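Local structure of L-hydantoinase (Arthrobacter aurescens, 1GKR) at residues 297-309 against 354-368. The protein hydrolyses the cyclic amide ring of hydantoins, preferring aryl over alkyl derivatives, with two zinc ions per subunit and a stereoselectivity that depends on the substrate. Numbering follows the deposited sequence.
Sequences LWEQLENGLIDTL and RLSLERLVEVMCEKP
Arg354 lays its guanidinium flat over one face of the Trp298 indole: CZ stands 3.5 Å from the centroid of the five-membered ring and only 3° off the ring normal, the geometry of a cation-pi stack. Bends at chi2 and chi3 fold the arginine chain back over the ring, and CG covers the six-membered ring in a CH-pi contact. Trp298 NE1 donates to Leu268 O, which helps fix the indole beneath the charge.

Glu302 reaches the start of helix 357-372. Its CG is anti to the backbone N (chi1 180°) and the chain turns at chi2, bringing the carboxylate to Ser356: OE1 accepts from Ser356 N at 2.6 Å, and OE2 accepts from Ser356 OG at 3.2 Å on its syn lone pair. Ser356 is the N-cap, its OG also accepting from Arg359 N, so the carboxylate binds the residue that caps the helix.

Arg359 answers from the first turn. Its NH1 donates to Glu302 O at 2.6 Å, in the guanidinium plane but above the carbonyl plane, beside the Schellman turn at Gly304; NE and NH2 both grip Glu362 OE1. With an alanine in place of Arg359, Glu302 O would probably lose this donor and the Glu362 carboxylate would be less firmly held, keeping a long salt bridge to Lys367.

Further along, Leu309 N donates to Val363 O at 3.1 Å, while Leu309 CD2 packs on Val363 CG2 at 3.9 Å.

The axes of the helical segments 297-303 and 357-368 come within 10.1 Å at their closest and cross at 89°, nearly perpendicular. Within this TIM-barrel amidohydrolase domain, helix 341-350 touches Leu301 and Leu360, strand 51-62 meets Leu360 and Pro368, and strand 308-309 joins strand 259-263 through backbone bonds of Thr308.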
ATOM      1  N   LEU A 297     -19.053   1.108  -9.028  1.00 15.71           N
ATOM      2  CA  LEU A 297     -19.628   2.263  -8.358  1.00 15.77           C
ATOM      3  C   LEU A 297     -20.776   1.862  -7.445  1.00 16.28           C
ATOM      4  O   LEU A 297     -20.835   2.289  -6.283  1.00 16.84           O
ATOM      5  CB  LEU A 297     -20.130   3.255  -9.401  1.00 17.44           C
ATOM      6  CG  LEU A 297     -19.532   4.658  -9.448  1.00 18.06           C
ATOM      7  CD1 LEU A 297     -18.034   4.631  -9.258  1.00 16.16           C
ATOM      8  CD2 LEU A 297     -19.893   5.271 -10.793  1.00 19.47           C
ATOM      9  N   TRP A 298     -21.685   1.039  -7.965  1.00 15.01           N
ATOM     10  CA  TRP A 298     -22.833   0.598  -7.179  1.00 15.61           C
ATOM     11  C   TRP A 298     -22.443  -0.216  -5.953  1.00 17.89           C
ATOM     12  O   TRP A 298     -23.121  -0.154  -4.924  1.00 18.93           O
ATOM     13  CB  TRP A 298     -23.801  -0.201  -8.034  1.00 12.23           C
ATOM     14  CG  TRP A 298     -24.784   0.648  -8.778  1.00 14.61           C
ATOM     15  CD1 TRP A 298     -24.770   0.955 -10.118  1.00 13.34           C
ATOM     16  CD2 TRP A 298     -25.971   1.241  -8.246  1.00 15.31           C
ATOM     17  NE1 TRP A 298     -25.881   1.690 -10.450  1.00 12.58           N
ATOM     18  CE2 TRP A 298     -26.637   1.883  -9.324  1.00 15.43           C
ATOM     19  CE3 TRP A 298     -26.541   1.291  -6.965  1.00 15.02           C
ATOM     20  CZ2 TRP A 298     -27.847   2.567  -9.159  1.00 16.75           C
ATOM     21  CZ3 TRP A 298     -27.745   1.971  -6.796  1.00 16.77           C
ATOM     22  CH2 TRP A 298     -28.387   2.600  -7.892  1.00 18.99           C
ATOM     23  N   GLU A 299     -21.363  -0.983  -6.059  1.00 19.05           N
ATOM     24  CA  GLU A 299     -20.897  -1.767  -4.921  1.00 21.94           C
ATOM     25  C   GLU A 299     -20.328  -0.814  -3.878  1.00 20.58           C
ATOM     26  O   GLU A 299     -20.628  -0.899  -2.691  1.00 20.83           O
ATOM     27  CB  GLU A 299     -19.806  -2.733  -5.349  1.00 26.52           C
ATOM     28  CG  GLU A 299     -20.294  -3.961  -6.073  1.00 38.50           C
ATOM     29  CD  GLU A 299     -19.141  -4.827  -6.555  1.00 44.61           C
ATOM     30  OE1 GLU A 299     -18.184  -5.029  -5.766  1.00 46.56           O
ATOM     31  OE2 GLU A 299     -19.196  -5.305  -7.714  1.00 46.37           O
ATOM     32  N   GLN A 300     -19.501   0.110  -4.340  1.00 20.65           N
ATOM     33  CA  GLN A 300     -18.891   1.071  -3.446  1.00 21.04           C
ATOM     34  C   GLN A 300     -19.947   1.871  -2.697  1.00 21.20           C
ATOM     35  O   GLN A 300     -19.766   2.205  -1.525  1.00 21.62           O
ATOM     36  CB  GLN A 300     -17.985   2.000  -4.246  1.00 20.04           C
ATOM     37  CG  GLN A 300     -16.944   1.255  -5.049  1.00 17.64           C
ATOM     38  CD  GLN A 300     -16.002   2.186  -5.756  1.00 20.66           C
ATOM     39  OE1 GLN A 300     -16.433   3.091  -6.475  1.00 22.44           O
ATOM     40  NE2 GLN A 300     -14.707   1.973  -5.569  1.00 18.26           N
ATOM     41  N   LEU A 301     -21.054   2.162  -3.372  1.00 19.05           N
ATOM     42  CA  LEU A 301     -22.125   2.937  -2.763  1.00 18.74           C
ATOM     43  C   LEU A 301     -22.708   2.189  -1.573  1.00 18.54           C
ATOM     44  O   LEU A 301     -22.695   2.682  -0.450  1.00 15.86           O
ATOM     45  CB  LEU A 301     -23.231   3.205  -3.785  1.00 19.78           C
ATOM     46  CG  LEU A 301     -24.101   4.461  -3.674  1.00 17.69           C
ATOM     47  CD1 LEU A 301     -25.517   4.090  -4.060  1.00 16.27           C
ATOM     48  CD2 LEU A 301     -24.074   5.039  -2.286  1.00 13.39           C
ATOM     49  N   GLU A 302     -23.213   0.988  -1.820  1.00 19.67           N
ATOM     50  CA  GLU A 302     -23.809   0.198  -0.753  1.00 21.14           C
ATOM     51  C   GLU A 302     -22.794  -0.155   0.321  1.00 20.18           C
ATOM     52  O   GLU A 302     -23.152  -0.318   1.486  1.00 19.92           O
ATOM     53  CB  GLU A 302     -24.435  -1.079  -1.324  1.00 23.99           C
ATOM     54  CG  GLU A 302     -25.102  -2.023  -0.304  1.00 29.95           C
ATOM     55  CD  GLU A 302     -26.216  -1.382   0.541  1.00 35.47           C
ATOM     56  OE1 GLU A 302     -27.030  -0.594   0.003  1.00 36.39           O
ATOM     57  OE2 GLU A 302     -26.289  -1.691   1.752  1.00 38.24           O
ATOM     58  N   ASN A 303     -21.526  -0.251  -0.058  1.00 18.41           N
ATOM     59  CA  ASN A 303     -20.503  -0.610   0.904  1.00 19.46           C
ATOM     60  C   ASN A 303     -19.906   0.526   1.726  1.00 19.82           C
ATOM     61  O   ASN A 303     -19.054   0.297   2.583  1.00 20.20           O
ATOM     62  CB  ASN A 303     -19.400  -1.397   0.206  1.00 23.73           C
ATOM     63  CG  ASN A 303     -19.840  -2.808  -0.140  1.00 26.77           C
ATOM     64  OD1 ASN A 303     -20.401  -3.505   0.700  1.00 30.94           O
ATOM     65  ND2 ASN A 303     -19.585  -3.236  -1.370  1.00 28.45           N
ATOM     66  N   GLY A 304     -20.342   1.752   1.471  1.00 18.67           N
ATOM     67  CA  GLY A 304     -19.833   2.861   2.252  1.00 16.99           C
ATOM     68  C   GLY A 304     -18.644   3.654   1.747  1.00 16.96           C
ATOM     69  O   GLY A 304     -18.161   4.512   2.481  1.00 15.98           O
ATOM     70  N   LEU A 305     -18.160   3.394   0.532  1.00 14.88           N
ATOM     71  CA  LEU A 305     -17.026   4.157   0.014  1.00 15.61           C
ATOM     72  C   LEU A 305     -17.434   5.508  -0.572  1.00 17.13           C
ATOM     73  O   LEU A 305     -16.598   6.385  -0.793  1.00 20.40           O
ATOM     74  CB  LEU A 305     -16.269   3.364  -1.042  1.00 14.79           C
ATOM     75  CG  LEU A 305     -15.360   2.280  -0.475  1.00 15.29           C
ATOM     76  CD1 LEU A 305     -16.205   1.221   0.181  1.00 15.99           C
ATOM     77  CD2 LEU A 305     -14.534   1.682  -1.580  1.00 15.98           C
ATOM     78  N   ILE A 306     -18.721   5.675  -0.836  1.00 15.53           N
ATOM     79  CA  ILE A 306     -19.204   6.931  -1.370  1.00 12.30           C
ATOM     80  C   ILE A 306     -19.908   7.658  -0.237  1.00 11.81           C
ATOM     81  O   ILE A 306     -20.938   7.220   0.243  1.00 16.43           O
ATOM     82  CB  ILE A 306     -20.134   6.667  -2.541  1.00 10.64           C
ATOM     83  CG1 ILE A 306     -19.306   6.051  -3.675  1.00  7.70           C
ATOM     84  CG2 ILE A 306     -20.826   7.945  -2.949  1.00  6.64           C
ATOM     85  CD1 ILE A 306     -20.044   5.864  -4.960  1.00 10.18           C
ATOM     86  N   ASP A 307     -19.340   8.773   0.189  1.00  9.43           N
ATOM     87  CA  ASP A 307     -19.876   9.529   1.312  1.00 10.25           C
ATOM     88  C   ASP A 307     -21.176  10.286   1.120  1.00 11.99           C
ATOM     89  O   ASP A 307     -22.034  10.264   2.001  1.00 15.01           O
ATOM     90  CB  ASP A 307     -18.802  10.479   1.821  1.00  7.77           C
ATOM     91  CG  ASP A 307     -17.544   9.747   2.198  1.00  8.24           C
ATOM     92  OD1 ASP A 307     -17.611   8.998   3.192  1.00  7.50           O
ATOM     93  OD2 ASP A 307     -16.508   9.897   1.500  1.00  4.16           O
ATOM     94  N   THR A 308     -21.326  10.968  -0.009  1.00 11.39           N
ATOM     95  CA  THR A 308     -22.547  11.725  -0.260  1.00  9.36           C
ATOM     96  C   THR A 308     -22.986  11.645  -1.709  1.00 10.24           C
ATOM     97  O   THR A 308     -22.209  11.320  -2.608  1.00  9.78           O
ATOM     98  CB  THR A 308     -22.370  13.223   0.054  1.00  8.44           C
ATOM     99  OG1 THR A 308     -21.421  13.776  -0.865  1.00  6.82           O
ATOM    100  CG2 THR A 308     -21.884  13.436   1.480  1.00  4.76           C
ATOM    101  N   LEU A 309     -24.249  11.964  -1.928  1.00 11.10           N
ATOM    102  CA  LEU A 309     -24.816  11.974  -3.261  1.00  8.91           C
ATOM    103  C   LEU A 309     -25.359  13.389  -3.483  1.00  9.70           C
ATOM    104  O   LEU A 309     -26.036  13.956  -2.620  1.00 10.38           O
ATOM    105  CB  LEU A 309     -25.925  10.932  -3.349  1.00  8.20           C
ATOM    106  CG  LEU A 309     -25.720   9.733  -4.281  1.00 11.04           C
ATOM    107  CD1 LEU A 309     -24.293   9.265  -4.256  1.00 10.60           C
ATOM    108  CD2 LEU A 309     -26.665   8.612  -3.875  1.00  9.02           C
ATOM    109  N   ARG A 354     -30.137  -3.246  -4.879  1.00 23.15           N
ATOM    110  CA  ARG A 354     -28.704  -2.981  -4.758  1.00 23.46           C
ATOM    111  C   ARG A 354     -28.320  -1.813  -3.836  1.00 20.31           C
ATOM    112  O   ARG A 354     -27.168  -1.387  -3.815  1.00 20.27           O
ATOM    113  CB  ARG A 354     -28.068  -2.818  -6.144  1.00 24.68           C
ATOM    114  CG  ARG A 354     -28.804  -1.910  -7.055  1.00 32.80           C
ATOM    115  CD  ARG A 354     -28.875  -2.520  -8.433  1.00 38.51           C
ATOM    116  NE  ARG A 354     -27.617  -2.447  -9.172  1.00 43.25           N
ATOM    117  CZ  ARG A 354     -27.418  -1.648 -10.218  1.00 45.22           C
ATOM    118  NH1 ARG A 354     -28.398  -0.843 -10.644  1.00 44.38           N
ATOM    119  NH2 ARG A 354     -26.251  -1.679 -10.858  1.00 43.13           N
ATOM    120  N   LEU A 355     -29.280  -1.323  -3.060  1.00 16.89           N
ATOM    121  CA  LEU A 355     -29.044  -0.238  -2.121  1.00 17.62           C
ATOM    122  C   LEU A 355     -30.055  -0.326  -0.993  1.00 18.14           C
ATOM    123  O   LEU A 355     -31.248  -0.489  -1.245  1.00 21.85           O
ATOM    124  CB  LEU A 355     -29.179   1.127  -2.804  1.00 16.94           C
ATOM    125  CG  LEU A 355     -28.960   2.356  -1.903  1.00 16.70           C
ATOM    126  CD1 LEU A 355     -27.586   2.323  -1.265  1.00 10.56           C
ATOM    127  CD2 LEU A 355     -29.101   3.612  -2.737  1.00 17.48           C
ATOM    128  N   SER A 356     -29.596  -0.224   0.250  1.00 14.42           N
ATOM    129  CA  SER A 356     -30.526  -0.296   1.364  1.00 14.37           C
ATOM    130  C   SER A 356     -31.051   1.089   1.699  1.00 17.61           C
ATOM    131  O   SER A 356     -30.376   2.103   1.457  1.00 18.15           O
ATOM    132  CB  SER A 356     -29.850  -0.895   2.587  1.00 13.14           C
ATOM    133  OG  SER A 356     -28.758  -0.106   2.992  1.00 16.86           O
ATOM    134  N   LEU A 357     -32.270   1.137   2.227  1.00 15.88           N
ATOM    135  CA  LEU A 357     -32.868   2.405   2.601  1.00 15.53           C
ATOM    136  C   LEU A 357     -31.974   3.112   3.602  1.00 16.79           C
ATOM    137  O   LEU A 357     -31.794   4.327   3.529  1.00 20.36           O
ATOM    138  CB  LEU A 357     -34.248   2.194   3.224  1.00 14.45           C
ATOM    139  CG  LEU A 357     -35.435   2.273   2.268  1.00 16.07           C
ATOM    140  CD1 LEU A 357     -36.704   1.791   2.944  1.00 16.07           C
ATOM    141  CD2 LEU A 357     -35.591   3.702   1.822  1.00 13.03           C
ATOM    142  N   GLU A 358     -31.408   2.347   4.531  1.00 15.22           N
ATOM    143  CA  GLU A 358     -30.557   2.914   5.562  1.00 13.31           C
ATOM    144  C   GLU A 358     -29.364   3.634   4.983  1.00 13.31           C
ATOM    145  O   GLU A 358     -29.010   4.719   5.434  1.00 11.93           O
ATOM    146  CB  GLU A 358     -30.081   1.831   6.533  1.00 15.24           C
ATOM    147  CG  GLU A 358     -31.189   1.206   7.377  1.00 18.44           C
ATOM    148  CD  GLU A 358     -31.754  -0.067   6.771  1.00 22.04           C
ATOM    149  OE1 GLU A 358     -31.894  -0.136   5.529  1.00 24.22           O
ATOM    150  OE2 GLU A 358     -32.069  -0.999   7.544  1.00 24.57           O
ATOM    151  N   ARG A 359     -28.736   3.034   3.981  1.00 13.61           N
ATOM    152  CA  ARG A 359     -27.575   3.658   3.370  1.00 14.11           C
ATOM    153  C   ARG A 359     -27.982   4.898   2.565  1.00 15.67           C
ATOM    154  O   ARG A 359     -27.291   5.924   2.584  1.00 17.02           O
ATOM    155  CB  ARG A 359     -26.858   2.658   2.477  1.00 10.13           C
ATOM    156  CG  ARG A 359     -25.757   3.290   1.678  1.00 16.75           C
ATOM    157  CD  ARG A 359     -24.430   2.669   2.001  1.00 21.36           C
ATOM    158  NE  ARG A 359     -23.927   3.075   3.304  1.00 25.18           N
ATOM    159  CZ  ARG A 359     -23.139   2.312   4.057  1.00 28.48           C
ATOM    160  NH1 ARG A 359     -22.772   1.105   3.641  1.00 28.33           N
ATOM    161  NH2 ARG A 359     -22.706   2.757   5.226  1.00 32.45           N
ATOM    162  N   LEU A 360     -29.111   4.796   1.865  1.00 15.41           N
ATOM    163  CA  LEU A 360     -29.616   5.903   1.070  1.00 13.06           C
ATOM    164  C   LEU A 360     -29.799   7.122   1.950  1.00 11.97           C
ATOM    165  O   LEU A 360     -29.402   8.223   1.585  1.00 12.93           O
ATOM    166  CB  LEU A 360     -30.950   5.535   0.422  1.00 12.75           C
ATOM    167  CG  LEU A 360     -31.537   6.571  -0.544  1.00 12.07           C
ATOM    168  CD1 LEU A 360     -32.379   5.878  -1.592  1.00 12.27           C
ATOM    169  CD2 LEU A 360     -32.365   7.581   0.215  1.00 10.59           C
ATOM    170  N   VAL A 361     -30.404   6.932   3.112  1.00  9.59           N
ATOM    171  CA  VAL A 361     -30.612   8.053   4.015  1.00 12.27           C
ATOM    172  C   VAL A 361     -29.290   8.621   4.525  1.00 12.96           C
ATOM    173  O   VAL A 361     -29.171   9.819   4.782  1.00 12.98           O
ATOM    174  CB  VAL A 361     -31.507   7.640   5.204  1.00 12.08           C
ATOM    175  CG1 VAL A 361     -31.406   8.645   6.339  1.00  8.49           C
ATOM    176  CG2 VAL A 361     -32.935   7.561   4.729  1.00 13.02           C
ATOM    177  N   GLU A 362     -28.290   7.759   4.651  1.00 14.37           N
ATOM    178  CA  GLU A 362     -26.990   8.192   5.134  1.00 15.20           C
ATOM    179  C   GLU A 362     -26.283   9.107   4.143  1.00 14.44           C
ATOM    180  O   GLU A 362     -25.772  10.169   4.526  1.00 13.89           O
ATOM    181  CB  GLU A 362     -26.095   6.989   5.422  1.00 16.69           C
ATOM    182  CG  GLU A 362     -24.795   7.373   6.096  1.00 18.61           C
ATOM    183  CD  GLU A 362     -23.840   6.211   6.246  1.00 21.46           C
ATOM    184  OE1 GLU A 362     -23.689   5.446   5.264  1.00 25.42           O
ATOM    185  OE2 GLU A 362     -23.231   6.075   7.333  1.00 19.56           O
ATOM    186  N   VAL A 363     -26.259   8.699   2.874  1.00 11.70           N
ATOM    187  CA  VAL A 363     -25.580   9.486   1.845  1.00 13.06           C
ATOM    188  C   VAL A 363     -26.384  10.665   1.259  1.00 15.73           C
ATOM    189  O   VAL A 363     -25.797  11.589   0.678  1.00 16.44           O
ATOM    190  CB  VAL A 363     -25.129   8.590   0.677  1.00  9.89           C
ATOM    191  CG1 VAL A 363     -24.276   7.461   1.182  1.00  1.37           C
ATOM    192  CG2 VAL A 363     -26.327   8.060  -0.051  1.00 10.97           C
ATOM    193  N   MET A 364     -27.710  10.637   1.408  1.00 14.20           N
ATOM    194  CA  MET A 364     -28.549  11.700   0.871  1.00 14.00           C
ATOM    195  C   MET A 364     -29.091  12.655   1.910  1.00 15.04           C
ATOM    196  O   MET A 364     -29.621  13.710   1.550  1.00 17.07           O
ATOM    197  CB  MET A 364     -29.718  11.122   0.062  1.00  9.27           C
ATOM    198  CG  MET A 364     -29.261  10.473  -1.209  1.00 12.12           C
ATOM    199  SD  MET A 364     -30.576   9.944  -2.286  1.00 17.33           S
ATOM    200  CE  MET A 364     -30.821  11.420  -3.261  1.00 10.61           C
ATOM    201  N   CYS A 365     -28.965  12.304   3.190  1.00 13.65           N
ATOM    202  CA  CYS A 365     -29.471  13.166   4.249  1.00 12.54           C
ATOM    203  C   CYS A 365     -28.467  13.447   5.352  1.00 14.89           C
ATOM    204  O   CYS A 365     -28.076  14.588   5.573  1.00 16.13           O
ATOM    205  CB  CYS A 365     -30.719  12.554   4.885  1.00 13.22           C
ATOM    206  SG  CYS A 365     -31.978  11.993   3.714  1.00 13.13           S
ATOM    207  N   GLU A 366     -28.052  12.396   6.044  1.00 15.72           N
ATOM    208  CA  GLU A 366     -27.136  12.543   7.162  1.00 15.72           C
ATOM    209  C   GLU A 366     -25.755  13.125   6.888  1.00 16.20           C
ATOM    210  O   GLU A 366     -25.434  14.195   7.413  1.00 15.77           O
ATOM    211  CB  GLU A 366     -27.005  11.204   7.882  1.00 17.89           C
ATOM    212  CG  GLU A 366     -28.189  10.900   8.779  1.00 22.10           C
ATOM    213  CD  GLU A 366     -28.264   9.444   9.202  1.00 23.64           C
ATOM    214  OE1 GLU A 366     -27.190   8.831   9.390  1.00 21.74           O
ATOM    215  OE2 GLU A 366     -29.401   8.930   9.362  1.00 24.25           O
ATOM    216  N   LYS A 367     -24.938  12.443   6.086  1.00 12.95           N
ATOM    217  CA  LYS A 367     -23.594  12.936   5.826  1.00 15.46           C
ATOM    218  C   LYS A 367     -23.541  14.349   5.242  1.00 14.05           C
ATOM    219  O   LYS A 367     -22.778  15.200   5.719  1.00 13.20           O
ATOM    220  CB  LYS A 367     -22.826  11.953   4.935  1.00 20.68           C
ATOM    221  CG  LYS A 367     -21.836  11.085   5.700  1.00 28.43           C
ATOM    222  CD  LYS A 367     -21.457   9.839   4.894  1.00 36.71           C
ATOM    223  CE  LYS A 367     -20.365   9.033   5.592  1.00 39.92           C
ATOM    224  NZ  LYS A 367     -20.674   8.883   7.046  1.00 45.92           N
ATOM    225  N   PRO A 368     -24.323  14.621   4.187  1.00 11.92           N
ATOM    226  CA  PRO A 368     -24.210  16.000   3.708  1.00 10.98           C
ATOM    227  C   PRO A 368     -24.466  17.028   4.833  1.00  9.61           C
ATOM    228  O   PRO A 368     -23.693  17.960   5.004  1.00  9.73           O
ATOM    229  CB  PRO A 368     -25.227  16.059   2.558  1.00  9.04           C
ATOM    230  CG  PRO A 368     -26.045  14.775   2.704  1.00  9.11           C
ATOM    231  CD  PRO A 368     -25.113  13.790   3.265  1.00  6.63           C
TER
HETATM  232  O   HOH W   1     -24.818  -2.878  -4.601  1.00 43.50           O